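Local atomic coordinates of alginate Lyase (Alteromonas sp., PDB entry 1J1T), a protein that cleaves alginate, a polymer of guluronate and mannuronate, by beta-elimination, and carries a bound calcium ion. Residues 47-52 with 205-210; 83-88 with 101-106; 92-97 with 176-181. All blocks are in the same frame, centred on the assembly; numbering follows the deposited sequence.

Contact 1. Residues 47-52 with 205-210; sequences NGNGWR and NSFKNC
The phenyl ring of Phe207 is sandwiched: the backbone of Gly50 lies on one face, and Ser206 OG, from the same helix, sits over the centre of the other. Gly50 CA stands 3.9 Å from the centroid of the Phe207 ring, 13° off the normal, a CH-pi contact; Gly50 N, over the same face, comes to 3.5 Å from Phe207 CE1. The backbone angles of Gly50 call for glycine for a separate reason, since a CB would be jammed against the preceding carbonyl O. Beyond it, Gly48 O approaches Phe207 CZ, and the Asn49 side chain crosses that of Phe207 at about a right angle, bringing ND2 to CE1.

The Trp51 indole slides past Phe207 in the opposite direction, so that Phe207 CB rests over the face of its five-membered ring, 4.2 Å from the centroid. The far rim of the indole meets the helix backbone, with Trp51 CH2 3.5 Å from Lys208 CA, and the Trp51 and Lys208 side chains lie side by side. Trp51 NE1 is hydrogen-bonded to Ser204 OG at the start of the helix, and Cys210 ties that helix to Cys198 by a disulfide. This is aromatic packing of helix 204-213 against the beginning of strand 50-57 of a beta-sandwich.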
ATOM      1  N   ASN A  47      -3.342  14.483  -6.793  1.00 16.66           N
ATOM      2  CA  ASN A  47      -3.195  14.723  -5.360  1.00 17.43           C
ATOM      3  C   ASN A  47      -2.155  13.816  -4.708  1.00 17.20           C
ATOM      4  O   ASN A  47      -1.936  13.889  -3.500  1.00 17.07           O
ATOM      5  CB  ASN A  47      -4.534  14.536  -4.640  1.00 18.61           C
ATOM      6  CG  ASN A  47      -5.618  15.456  -5.171  1.00 22.10           C
ATOM      7  OD1 ASN A  47      -5.391  16.647  -5.382  1.00 21.92           O
ATOM      8  ND2 ASN A  47      -6.811  14.908  -5.375  1.00 22.50           N
ATOM      9  N   GLY A  48      -1.520  12.960  -5.501  1.00 15.64           N
ATOM     10  CA  GLY A  48      -0.519  12.059  -4.953  1.00 16.10           C
ATOM     11  C   GLY A  48       0.691  12.769  -4.363  1.00 16.99           C
ATOM     12  O   GLY A  48       1.014  13.894  -4.754  1.00 14.99           O
ATOM     13  N   ASN A  49       1.358  12.116  -3.413  1.00 15.96           N
ATOM     14  CA  ASN A  49       2.547  12.686  -2.786  1.00 15.69           C
ATOM     15  C   ASN A  49       3.731  11.743  -2.985  1.00 14.46           C
ATOM     16  O   ASN A  49       4.369  11.313  -2.022  1.00 12.89           O
ATOM     17  CB  ASN A  49       2.321  12.903  -1.286  1.00 20.60           C
ATOM     18  CG  ASN A  49       3.470  13.656  -0.624  1.00 23.88           C
ATOM     19  OD1 ASN A  49       3.669  13.568   0.588  1.00 28.60           O
ATOM     20  ND2 ASN A  49       4.224  14.411  -1.420  1.00 23.66           N
ATOM     21  N   GLY A  50       4.016  11.416  -4.241  1.00 11.83           N
ATOM     22  CA  GLY A  50       5.120  10.525  -4.543  1.00 11.25           C
ATOM     23  C   GLY A  50       4.903   9.800  -5.856  1.00 10.33           C
ATOM     24  O   GLY A  50       4.226  10.311  -6.747  1.00  9.53           O
ATOM     25  N   TRP A  51       5.492   8.617  -5.978  1.00  8.13           N
ATOM     26  CA  TRP A  51       5.357   7.806  -7.181  1.00  9.12           C
ATOM     27  C   TRP A  51       4.761   6.465  -6.797  1.00  9.49           C
ATOM     28  O   TRP A  51       5.060   5.939  -5.722  1.00  7.35           O
ATOM     29  CB  TRP A  51       6.712   7.540  -7.830  1.00  7.85           C
ATOM     30  CG  TRP A  51       7.250   8.631  -8.701  1.00  9.88           C
ATOM     31  CD1 TRP A  51       6.540   9.604  -9.352  1.00  7.64           C
ATOM     32  CD2 TRP A  51       8.609   8.782  -9.113  1.00  6.34           C
ATOM     33  NE1 TRP A  51       7.376  10.344 -10.151  1.00  6.37           N
ATOM     34  CE2 TRP A  51       8.653   9.861 -10.023  1.00  6.80           C
ATOM     35  CE3 TRP A  51       9.795   8.106  -8.804  1.00  8.33           C
ATOM     36  CZ2 TRP A  51       9.839  10.280 -10.629  1.00  7.87           C
ATOM     37  CZ3 TRP A  51      10.977   8.521  -9.410  1.00  9.88           C
ATOM     38  CH2 TRP A  51      10.988   9.600 -10.314  1.00  7.22           C
ATOM     39  N   ARG A  52       3.939   5.900  -7.679  1.00  7.91           N
ATOM     40  CA  ARG A  52       3.340   4.609  -7.385  1.00  8.97           C
ATOM     41  C   ARG A  52       3.367   3.625  -8.546  1.00 11.32           C
ATOM     42  O   ARG A  52       3.579   3.986  -9.707  1.00  9.05           O
ATOM     43  CB  ARG A  52       1.887   4.783  -6.925  1.00  8.21           C
ATOM     44  CG  ARG A  52       0.909   5.068  -8.056  1.00  8.79           C
ATOM     45  CD  ARG A  52      -0.477   5.384  -7.515  1.00 10.97           C
ATOM     46  NE  ARG A  52      -0.481   6.613  -6.726  1.00 13.59           N
ATOM     47  CZ  ARG A  52      -1.555   7.117  -6.126  1.00 15.10           C
ATOM     48  NH1 ARG A  52      -2.724   6.499  -6.219  1.00 19.07           N
ATOM     49  NH2 ARG A  52      -1.464   8.249  -5.441  1.00 14.95           N
ATOM     50  N   ASN A 205       8.764  15.533 -11.849  1.00 11.99           N
ATOM     51  CA  ASN A 205      10.176  15.865 -11.682  1.00 12.11           C
ATOM     52  C   ASN A 205      10.479  16.280 -10.239  1.00 10.10           C
ATOM     53  O   ASN A 205      11.582  16.063  -9.750  1.00  9.67           O
ATOM     54  CB  ASN A 205      10.588  16.991 -12.640  1.00 14.00           C
ATOM     55  CG  ASN A 205      10.931  16.482 -14.040  1.00 18.33           C
ATOM     56  OD1 ASN A 205      11.243  17.272 -14.936  1.00 21.60           O
ATOM     57  ND2 ASN A 205      10.883  15.167 -14.231  1.00 14.58           N
ATOM     58  N   SER A 206       9.506  16.874  -9.555  1.00 11.00           N
ATOM     59  CA  SER A 206       9.740  17.279  -8.172  1.00 12.99           C
ATOM     60  C   SER A 206       9.931  16.031  -7.307  1.00 13.56           C
ATOM     61  O   SER A 206      10.774  16.010  -6.413  1.00 12.32           O
ATOM     62  CB  SER A 206       8.576  18.121  -7.633  1.00 10.50           C
ATOM     63  OG  SER A 206       7.454  17.323  -7.299  1.00 13.37           O
ATOM     64  N   PHE A 207       9.156  14.984  -7.581  1.00 12.10           N
ATOM     65  CA  PHE A 207       9.281  13.753  -6.807  1.00 10.43           C
ATOM     66  C   PHE A 207      10.574  13.034  -7.159  1.00 10.86           C
ATOM     67  O   PHE A 207      11.194  12.394  -6.310  1.00  9.06           O
ATOM     68  CB  PHE A 207       8.068  12.849  -7.042  1.00  9.13           C
ATOM     69  CG  PHE A 207       6.769  13.462  -6.586  1.00 12.16           C
ATOM     70  CD1 PHE A 207       6.645  13.971  -5.296  1.00 12.63           C
ATOM     71  CD2 PHE A 207       5.681  13.549  -7.446  1.00 10.58           C
ATOM     72  CE1 PHE A 207       5.458  14.560  -4.870  1.00 13.43           C
ATOM     73  CE2 PHE A 207       4.484  14.137  -7.029  1.00 13.46           C
ATOM     74  CZ  PHE A 207       4.372  14.644  -5.741  1.00 14.32           C
ATOM     75  N   LYS A 208      10.980  13.146  -8.419  1.00  9.93           N
ATOM     76  CA  LYS A 208      12.217  12.534  -8.875  1.00 11.04           C
ATOM     77  C   LYS A 208      13.363  13.101  -8.041  1.00 11.89           C
ATOM     78  O   LYS A 208      14.212  12.358  -7.539  1.00 10.57           O
ATOM     79  CB  LYS A 208      12.456  12.855 -10.353  1.00 12.64           C
ATOM     80  CG  LYS A 208      13.806  12.395 -10.866  1.00 17.45           C
ATOM     81  CD  LYS A 208      14.035  12.827 -12.304  1.00 19.86           C
ATOM     82  CE  LYS A 208      15.401  12.377 -12.796  1.00 22.36           C
ATOM     83  NZ  LYS A 208      15.657  12.820 -14.197  1.00 27.08           N
ATOM     84  N   ASN A 209      13.382  14.423  -7.902  1.00 11.81           N
ATOM     85  CA  ASN A 209      14.420  15.088  -7.122  1.00 12.89           C
ATOM     86  C   ASN A 209      14.328  14.711  -5.645  1.00 12.07           C
ATOM     87  O   ASN A 209      15.344  14.486  -4.992  1.00 11.79           O
ATOM     88  CB  ASN A 209      14.321  16.611  -7.281  1.00 13.34           C
ATOM     89  CG  ASN A 209      14.770  17.081  -8.653  1.00 17.28           C
ATOM     90  OD1 ASN A 209      15.350  16.315  -9.422  1.00 19.90           O
ATOM     91  ND2 ASN A 209      14.514  18.349  -8.963  1.00 16.64           N
ATOM     92  N   CYS A 210      13.111  14.636  -5.119  1.00 11.72           N
ATOM     93  CA  CYS A 210      12.930  14.271  -3.716  1.00 13.15           C
ATOM     94  C   CYS A 210      13.546  12.911  -3.400  1.00 12.60           C
ATOM     95  O   CYS A 210      14.336  12.779  -2.464  1.00 12.39           O
ATOM     96  CB  CYS A 210      11.446  14.246  -3.352  1.00 14.37           C
ATOM     97  SG  CYS A 210      10.673  15.888  -3.253  1.00 17.41           S
TER

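Contact 2. Residues 83-88 with 101-106; sequences GGKTII and KVYVSD. With CA (calcium ion), chain B; SO4 (sulfate ion), chain C.
Strands 85-92 and 98-105 form a beta hairpin within one sheet of the lyase's beta-sandwich, and the open end of the hairpin leads into the calcium site. Antiparallel pairing places Thr86 and Val104 as a hydrogen-bonded pair, with Thr86 N to Val104 O and Val104 N to Thr86 O both 3.1 Å. Lys85-Ser105 and Ile87-Tyr103 flank it as non-hydrogen-bonded pairs. Further bonds run from Ile88 N to Val102 O and from Asp106 N to Gly84 O, the latter just past the last bridge.

On the face bearing Lys85, Ile87, Tyr103 and Ser105, Ile87 CG1 lies 3.6 Å from Tyr103 CE1, the two side chains side by side. The fully extended Lys85, with CG anti to the backbone N (chi1 174°), packs CG closely on Ser105 CB and carries NZ to a sulfate, 2.7 Å from its O1. Tyr103 OH donates to O3 of the same sulfate, also at 2.7 Å. Ile88 CD1 meets Val104 CG2, Val104 lying on the face that also bears Thr86.

Asp106 splits its carboxylate between two tasks. Asp106 OD1 binds the calcium at 2.5 Å, alongside side-chain oxygens of Asp114 and Asn119, the carbonyl oxygens of Val116 and Ile121, and a water. Asp106 OD2 takes Gly83 N from above the carboxylate plane at 2.6 Å, and also accepts from Gly120 N. These two N-H groups probably help fix the carboxylate's rotation for the metal, while the sulfate, probably from the crystallisation liquor, marks a spot where Lys85 and Tyr103 can hold an anion.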
ATOM      1  N   GLY A  83      15.297   4.776   5.096  1.00  6.25           N
ATOM      2  CA  GLY A  83      14.495   5.989   5.078  1.00  5.80           C
ATOM      3  C   GLY A  83      13.261   5.946   4.192  1.00  8.47           C
ATOM      4  O   GLY A  83      12.436   6.862   4.212  1.00  7.14           O
ATOM      5  N   GLY A  84      13.133   4.883   3.407  1.00  6.61           N
ATOM      6  CA  GLY A  84      11.990   4.760   2.524  1.00  7.24           C
ATOM      7  C   GLY A  84      10.688   4.491   3.247  1.00  7.43           C
ATOM      8  O   GLY A  84      10.671   3.907   4.336  1.00  6.88           O
ATOM      9  N   LYS A  85       9.592   4.918   2.629  1.00  5.88           N
ATOM     10  CA  LYS A  85       8.259   4.736   3.185  1.00  6.03           C
ATOM     11  C   LYS A  85       7.262   4.532   2.049  1.00  7.78           C
ATOM     12  O   LYS A  85       7.177   5.348   1.129  1.00  3.99           O
ATOM     13  CB  LYS A  85       7.856   5.961   4.002  1.00  6.85           C
ATOM     14  CG  LYS A  85       6.424   5.941   4.506  1.00  8.44           C
ATOM     15  CD  LYS A  85       6.144   7.161   5.360  1.00  7.63           C
ATOM     16  CE  LYS A  85       4.717   7.176   5.891  1.00  8.32           C
ATOM     17  NZ  LYS A  85       4.484   8.397   6.725  1.00  8.06           N
ATOM     18  N   THR A  86       6.502   3.445   2.125  1.00  7.72           N
ATOM     19  CA  THR A  86       5.519   3.145   1.093  1.00  7.36           C
ATOM     20  C   THR A  86       4.248   2.530   1.656  1.00  7.10           C
ATOM     21  O   THR A  86       4.242   1.969   2.754  1.00  3.62           O
ATOM     22  CB  THR A  86       6.096   2.171   0.049  1.00  9.94           C
ATOM     23  OG1 THR A  86       5.084   1.840  -0.913  1.00 14.47           O
ATOM     24  CG2 THR A  86       6.584   0.890   0.727  1.00  9.58           C
ATOM     25  N   ILE A  87       3.166   2.662   0.894  1.00  6.19           N
ATOM     26  CA  ILE A  87       1.879   2.086   1.261  1.00  5.96           C
ATOM     27  C   ILE A  87       1.717   0.924   0.278  1.00  5.35           C
ATOM     28  O   ILE A  87       1.737   1.131  -0.934  1.00  5.90           O
ATOM     29  CB  ILE A  87       0.743   3.109   1.072  1.00  7.73           C
ATOM     30  CG1 ILE A  87       0.958   4.290   2.024  1.00  7.61           C
ATOM     31  CG2 ILE A  87      -0.608   2.441   1.307  1.00  6.87           C
ATOM     32  CD1 ILE A  87      -0.072   5.400   1.890  1.00  8.61           C
ATOM     33  N   ILE A  88       1.582  -0.294   0.794  1.00  5.11           N
ATOM     34  CA  ILE A  88       1.467  -1.470  -0.066  1.00  4.64           C
ATOM     35  C   ILE A  88       0.050  -2.003  -0.259  1.00  6.03           C
ATOM     36  O   ILE A  88      -0.180  -2.882  -1.089  1.00  6.64           O
ATOM     37  CB  ILE A  88       2.371  -2.613   0.440  1.00  5.80           C
ATOM     38  CG1 ILE A  88       1.932  -3.060   1.839  1.00  3.45           C
ATOM     39  CG2 ILE A  88       3.830  -2.140   0.467  1.00  5.41           C
ATOM     40  CD1 ILE A  88       2.723  -4.249   2.372  1.00  3.15           C
ATOM     41  N   LYS A 101      -4.841   1.622   5.406  1.00  8.18           N
ATOM     42  CA  LYS A 101      -3.546   1.757   4.760  1.00  7.44           C
ATOM     43  C   LYS A 101      -2.526   0.899   5.490  1.00  7.22           C
ATOM     44  O   LYS A 101      -2.473   0.895   6.721  1.00  7.52           O
ATOM     45  CB  LYS A 101      -3.085   3.215   4.778  1.00  7.35           C
ATOM     46  CG  LYS A 101      -3.860   4.141   3.850  1.00 11.32           C
ATOM     47  CD  LYS A 101      -3.425   5.585   4.039  1.00 12.15           C
ATOM     48  CE  LYS A 101      -3.771   6.071   5.443  1.00 16.55           C
ATOM     49  NZ  LYS A 101      -3.425   7.504   5.656  1.00 19.67           N
ATOM     50  N   VAL A 102      -1.738   0.155   4.729  1.00  5.93           N
ATOM     51  CA  VAL A 102      -0.696  -0.681   5.311  1.00  6.91           C
ATOM     52  C   VAL A 102       0.619  -0.095   4.827  1.00  7.95           C
ATOM     53  O   VAL A 102       0.826   0.092   3.624  1.00  8.07           O
ATOM     54  CB  VAL A 102      -0.814  -2.144   4.860  1.00  7.37           C
ATOM     55  CG1 VAL A 102       0.319  -2.963   5.452  1.00  6.05           C
ATOM     56  CG2 VAL A 102      -2.157  -2.706   5.298  1.00  5.80           C
ATOM     57  N   TYR A 103       1.498   0.196   5.777  1.00  7.03           N
ATOM     58  CA  TYR A 103       2.788   0.805   5.493  1.00  5.73           C
ATOM     59  C   TYR A 103       3.988  -0.075   5.797  1.00  7.19           C
ATOM     60  O   TYR A 103       3.923  -0.999   6.606  1.00  4.75           O
ATOM     61  CB  TYR A 103       2.980   2.058   6.347  1.00  5.83           C
ATOM     62  CG  TYR A 103       1.959   3.156   6.202  1.00  7.89           C
ATOM     63  CD1 TYR A 103       2.271   4.331   5.517  1.00  7.94           C
ATOM     64  CD2 TYR A 103       0.707   3.058   6.811  1.00  8.14           C
ATOM     65  CE1 TYR A 103       1.366   5.388   5.448  1.00  7.72           C
ATOM     66  CE2 TYR A 103      -0.206   4.111   6.746  1.00  7.68           C
ATOM     67  CZ  TYR A 103       0.135   5.272   6.064  1.00  9.01           C
ATOM     68  OH  TYR A 103      -0.752   6.323   6.007  1.00 13.59           O
ATOM     69  N   VAL A 104       5.092   0.267   5.144  1.00  7.51           N
ATOM     70  CA  VAL A 104       6.388  -0.356   5.354  1.00  8.81           C
ATOM     71  C   VAL A 104       7.236   0.914   5.322  1.00 10.28           C
ATOM     72  O   VAL A 104       7.497   1.463   4.249  1.00  9.70           O
ATOM     73  CB  VAL A 104       6.814  -1.285   4.200  1.00  8.42           C
ATOM     74  CG1 VAL A 104       8.202  -1.842   4.486  1.00  7.96           C
ATOM     75  CG2 VAL A 104       5.820  -2.436   4.050  1.00 10.71           C
ATOM     76  N   SER A 105       7.625   1.414   6.493  1.00 11.10           N
ATOM     77  CA  SER A 105       8.394   2.648   6.524  1.00 11.57           C
ATOM     78  C   SER A 105       9.527   2.693   7.532  1.00 11.22           C
ATOM     79  O   SER A 105       9.474   2.088   8.608  1.00  9.35           O
ATOM     80  CB  SER A 105       7.465   3.845   6.751  1.00 14.83           C
ATOM     81  OG  SER A 105       7.201   4.044   8.122  1.00 16.11           O
ATOM     82  N   ASP A 106      10.548   3.451   7.158  1.00  9.66           N
ATOM     83  CA  ASP A 106      11.748   3.614   7.949  1.00 10.45           C
ATOM     84  C   ASP A 106      11.852   5.073   8.389  1.00 10.33           C
ATOM     85  O   ASP A 106      12.826   5.751   8.073  1.00 10.36           O
ATOM     86  CB  ASP A 106      12.946   3.199   7.082  1.00  9.15           C
ATOM     87  CG  ASP A 106      14.265   3.246   7.830  1.00 11.98           C
ATOM     88  OD1 ASP A 106      14.234   3.326   9.063  1.00 10.98           O
ATOM     89  OD2 ASP A 106      15.334   3.192   7.187  1.00  9.29           O
TER
HETATM   90 CA    CA B 301      13.493   2.420  11.276  1.00 15.05          CA
HETATM   91  S   SO4 C 302       0.806   9.581   6.693  1.00 50.50           S
HETATM   92  O1  SO4 C 302       1.806   8.619   7.192  1.00 46.89           O
HETATM   93  O2  SO4 C 302       1.491  10.750   6.104  1.00 49.22           O
HETATM   94  O3  SO4 C 302      -0.028   8.931   5.663  1.00 50.11           O
HETATM   95  O4  SO4 C 302      -0.048  10.027   7.813  1.00 50.13           O
HETATM   96  O   HOH W   1       5.916   7.116   9.106  1.00 14.57           O
HETATM   97  O   HOH W   2      11.106   3.486  11.500  1.00  8.79           O

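Contact 3. Residues 92-97 with 176-181; sequences HASDTG and DSQSYF
Asp176 OD1 is gripped by two donors, one from each segment. Ser94 OG gives Asp176 OD1 a 2.7 Å bond on the syn lone pair, and Gln178 N reaches the same Asp176 OD1 at 2.8 Å nearly along the C-O axis, closing an Asx turn. The other carboxylate oxygen, Asp176 OD2, takes Ser94 N at 3.0 Å from above the carboxylate plane. With chi1 at -179°, the Asp176 carboxylate swings out opposite its own main-chain nitrogen and extends toward the 92-97 loop, where Ala93 CB packs against it. Asp95 OD2 is 4.5 Å from Asp176 OD2, a proximity of like charges that the N-H and hydroxyl donors to Asp176 would be expected to ease.

His92 and Tyr180 are an antiparallel hydrogen-bonded pair: His92 N donates to Tyr180 O at 2.7 Å, nearly straight at 175°, and Tyr180 N returns a bond to His92 O. Their side chains lie side by side, with His92 CB over the face of the tyrosine ring, 3.7 Å from its centroid, and the ring planes at 64°. Within the loop, Gly97 N donates to Asp95 OD2 in a second Asx turn.

Tyr180 also makes a cation-pi contact with Arg62. The contact joins the turn between strands 85-92 and 98-105 to the start of strand 180-188, which runs between strands 85-92 and 50-57 in the sheet.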
ATOM      1  N   HIS A  92      -9.487   2.854  -0.429  1.00 12.93           N
ATOM      2  CA  HIS A  92      -9.651   4.277  -0.667  1.00 15.90           C
ATOM      3  C   HIS A  92     -11.119   4.665  -0.726  1.00 16.38           C
ATOM      4  O   HIS A  92     -11.968   3.870  -1.134  1.00 15.24           O
ATOM      5  CB  HIS A  92      -8.956   4.665  -1.973  1.00 18.95           C
ATOM      6  CG  HIS A  92      -8.702   6.134  -2.108  1.00 23.99           C
ATOM      7  ND1 HIS A  92      -7.748   6.794  -1.363  1.00 27.86           N
ATOM      8  CD2 HIS A  92      -9.290   7.073  -2.883  1.00 26.14           C
ATOM      9  CE1 HIS A  92      -7.761   8.078  -1.673  1.00 28.73           C
ATOM     10  NE2 HIS A  92      -8.689   8.274  -2.593  1.00 28.59           N
ATOM     11  N   ALA A  93     -11.411   5.892  -0.307  1.00 18.28           N
ATOM     12  CA  ALA A  93     -12.771   6.409  -0.316  1.00 21.29           C
ATOM     13  C   ALA A  93     -13.022   7.143  -1.632  1.00 23.45           C
ATOM     14  O   ALA A  93     -12.109   7.308  -2.441  1.00 23.53           O
ATOM     15  CB  ALA A  93     -12.981   7.351   0.863  1.00 20.97           C
ATOM     16  N   SER A  94     -14.258   7.585  -1.835  1.00 26.13           N
ATOM     17  CA  SER A  94     -14.639   8.294  -3.053  1.00 30.90           C
ATOM     18  C   SER A  94     -13.756   9.499  -3.337  1.00 32.54           C
ATOM     19  O   SER A  94     -13.144   9.601  -4.401  1.00 34.80           O
ATOM     20  CB  SER A  94     -16.093   8.762  -2.961  1.00 30.19           C
ATOM     21  OG  SER A  94     -16.977   7.663  -2.867  1.00 33.76           O
ATOM     22  N   ASP A  95     -13.703  10.417  -2.382  1.00 34.62           N
ATOM     23  CA  ASP A  95     -12.911  11.630  -2.527  1.00 36.51           C
ATOM     24  C   ASP A  95     -11.421  11.394  -2.309  1.00 35.84           C
ATOM     25  O   ASP A  95     -10.822  10.512  -2.925  1.00 36.10           O
ATOM     26  CB  ASP A  95     -13.424  12.694  -1.552  1.00 39.80           C
ATOM     27  CG  ASP A  95     -13.568  12.165  -0.135  1.00 42.89           C
ATOM     28  OD1 ASP A  95     -14.019  12.931   0.744  1.00 45.11           O
ATOM     29  OD2 ASP A  95     -13.232  10.983   0.103  1.00 44.60           O
ATOM     30  N   THR A  96     -10.829  12.195  -1.431  1.00 34.82           N
ATOM     31  CA  THR A  96      -9.409  12.097  -1.124  1.00 34.19           C
ATOM     32  C   THR A  96      -9.200  11.305   0.161  1.00 32.27           C
ATOM     33  O   THR A  96      -8.075  11.160   0.639  1.00 32.87           O
ATOM     34  CB  THR A  96      -8.797  13.502  -0.945  1.00 35.32           C
ATOM     35  OG1 THR A  96      -7.414  13.386  -0.595  1.00 37.66           O
ATOM     36  CG2 THR A  96      -9.531  14.261   0.150  1.00 35.87           C
ATOM     37  N   GLY A  97     -10.293  10.786   0.709  1.00 29.86           N
ATOM     38  CA  GLY A  97     -10.217  10.034   1.945  1.00 26.97           C
ATOM     39  C   GLY A  97      -9.656   8.626   1.840  1.00 24.42           C
ATOM     40  O   GLY A  97      -9.736   7.974   0.797  1.00 22.19           O
ATOM     41  N   ASP A 176     -17.974   4.223   3.122  1.00 22.44           N
ATOM     42  CA  ASP A 176     -17.920   5.111   1.963  1.00 23.10           C
ATOM     43  C   ASP A 176     -18.617   4.360   0.842  1.00 23.01           C
ATOM     44  O   ASP A 176     -18.314   3.196   0.594  1.00 23.27           O
ATOM     45  CB  ASP A 176     -16.477   5.434   1.562  1.00 24.21           C
ATOM     46  CG  ASP A 176     -16.404   6.388   0.377  1.00 25.45           C
ATOM     47  OD1 ASP A 176     -16.707   5.964  -0.758  1.00 27.90           O
ATOM     48  OD2 ASP A 176     -16.053   7.568   0.582  1.00 26.79           O
ATOM     49  N   SER A 177     -19.545   5.033   0.169  1.00 23.71           N
ATOM     50  CA  SER A 177     -20.333   4.422  -0.902  1.00 23.88           C
ATOM     51  C   SER A 177     -19.586   3.933  -2.139  1.00 23.51           C
ATOM     52  O   SER A 177     -20.062   3.029  -2.829  1.00 23.82           O
ATOM     53  CB  SER A 177     -21.436   5.388  -1.340  1.00 24.96           C
ATOM     54  OG  SER A 177     -20.882   6.602  -1.816  1.00 26.86           O
ATOM     55  N   GLN A 178     -18.430   4.519  -2.430  1.00 21.53           N
ATOM     56  CA  GLN A 178     -17.666   4.119  -3.611  1.00 20.68           C
ATOM     57  C   GLN A 178     -16.236   3.748  -3.247  1.00 18.39           C
ATOM     58  O   GLN A 178     -15.283   4.200  -3.886  1.00 15.67           O
ATOM     59  CB  GLN A 178     -17.658   5.262  -4.631  1.00 24.59           C
ATOM     60  CG  GLN A 178     -19.040   5.676  -5.100  1.00 28.22           C
ATOM     61  CD  GLN A 178     -19.721   4.592  -5.906  1.00 31.80           C
ATOM     62  OE1 GLN A 178     -19.237   4.196  -6.967  1.00 34.53           O
ATOM     63  NE2 GLN A 178     -20.850   4.102  -5.407  1.00 33.96           N
ATOM     64  N   SER A 179     -16.094   2.914  -2.223  1.00 14.93           N
ATOM     65  CA  SER A 179     -14.783   2.491  -1.753  1.00 12.03           C
ATOM     66  C   SER A 179     -14.114   1.525  -2.719  1.00 11.43           C
ATOM     67  O   SER A 179     -14.779   0.876  -3.527  1.00 11.76           O
ATOM     68  CB  SER A 179     -14.914   1.819  -0.385  1.00 11.51           C
ATOM     69  OG  SER A 179     -15.596   0.582  -0.505  1.00 10.66           O
ATOM     70  N   TYR A 180     -12.792   1.425  -2.626  1.00  9.20           N
ATOM     71  CA  TYR A 180     -12.050   0.521  -3.486  1.00  9.61           C
ATOM     72  C   TYR A 180     -10.686   0.158  -2.931  1.00  9.69           C
ATOM     73  O   TYR A 180      -9.978   0.994  -2.362  1.00  9.45           O
ATOM     74  CB  TYR A 180     -11.912   1.103  -4.902  1.00 10.03           C
ATOM     75  CG  TYR A 180     -11.194   2.429  -5.019  1.00 11.25           C
ATOM     76  CD1 TYR A 180      -9.883   2.494  -5.493  1.00 11.93           C
ATOM     77  CD2 TYR A 180     -11.844   3.626  -4.720  1.00 11.51           C
ATOM     78  CE1 TYR A 180      -9.243   3.719  -5.677  1.00 15.55           C
ATOM     79  CE2 TYR A 180     -11.211   4.855  -4.898  1.00 15.01           C
ATOM     80  CZ  TYR A 180      -9.915   4.893  -5.379  1.00 13.87           C
ATOM     81  OH  TYR A 180      -9.298   6.102  -5.580  1.00 16.46           O
ATOM     82  N   PHE A 181     -10.329  -1.108  -3.101  1.00  8.25           N
ATOM     83  CA  PHE A 181      -9.061  -1.627  -2.628  1.00  8.60           C
ATOM     84  C   PHE A 181      -7.946  -1.399  -3.648  1.00  8.97           C
ATOM     85  O   PHE A 181      -8.177  -1.432  -4.860  1.00  7.09           O
ATOM     86  CB  PHE A 181      -9.198  -3.127  -2.341  1.00  6.68           C
ATOM     87  CG  PHE A 181      -7.961  -3.750  -1.761  1.00  7.03           C
ATOM     88  CD1 PHE A 181      -7.549  -3.439  -0.464  1.00  6.62           C
ATOM     89  CD2 PHE A 181      -7.207  -4.652  -2.506  1.00  7.48           C
ATOM     90  CE1 PHE A 181      -6.399  -4.024   0.080  1.00  6.64           C
ATOM     91  CE2 PHE A 181      -6.060  -5.238  -1.976  1.00  6.39           C
ATOM     92  CZ  PHE A 181      -5.654  -4.923  -0.677  1.00  4.53           C
TER

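How the contacts relate
All three contacts reach the same seven-stranded sheet but meet different parts of it. Contact 2 is the most central and almost wholly buried, a regular strand pairing that binds the metal at its end and holds a sulfate over one face. Contact 1 is also buried but lies farther out, where a helix packs on a strand by aromatic and CH-pi contacts. Contact 3, partly exposed, combines one backbone pair with carboxylate bonds where strand pairing gives way to loops. Contacts 2 and 3 share the hairpin of strands 85-92 and 98-105, about 20 Å apart between centres, while strand 180-188 of contact 3 neighbours strand 50-57 of contact 1. Contacts 2 and 3 are both nested in the chain loop that contact 1 closes.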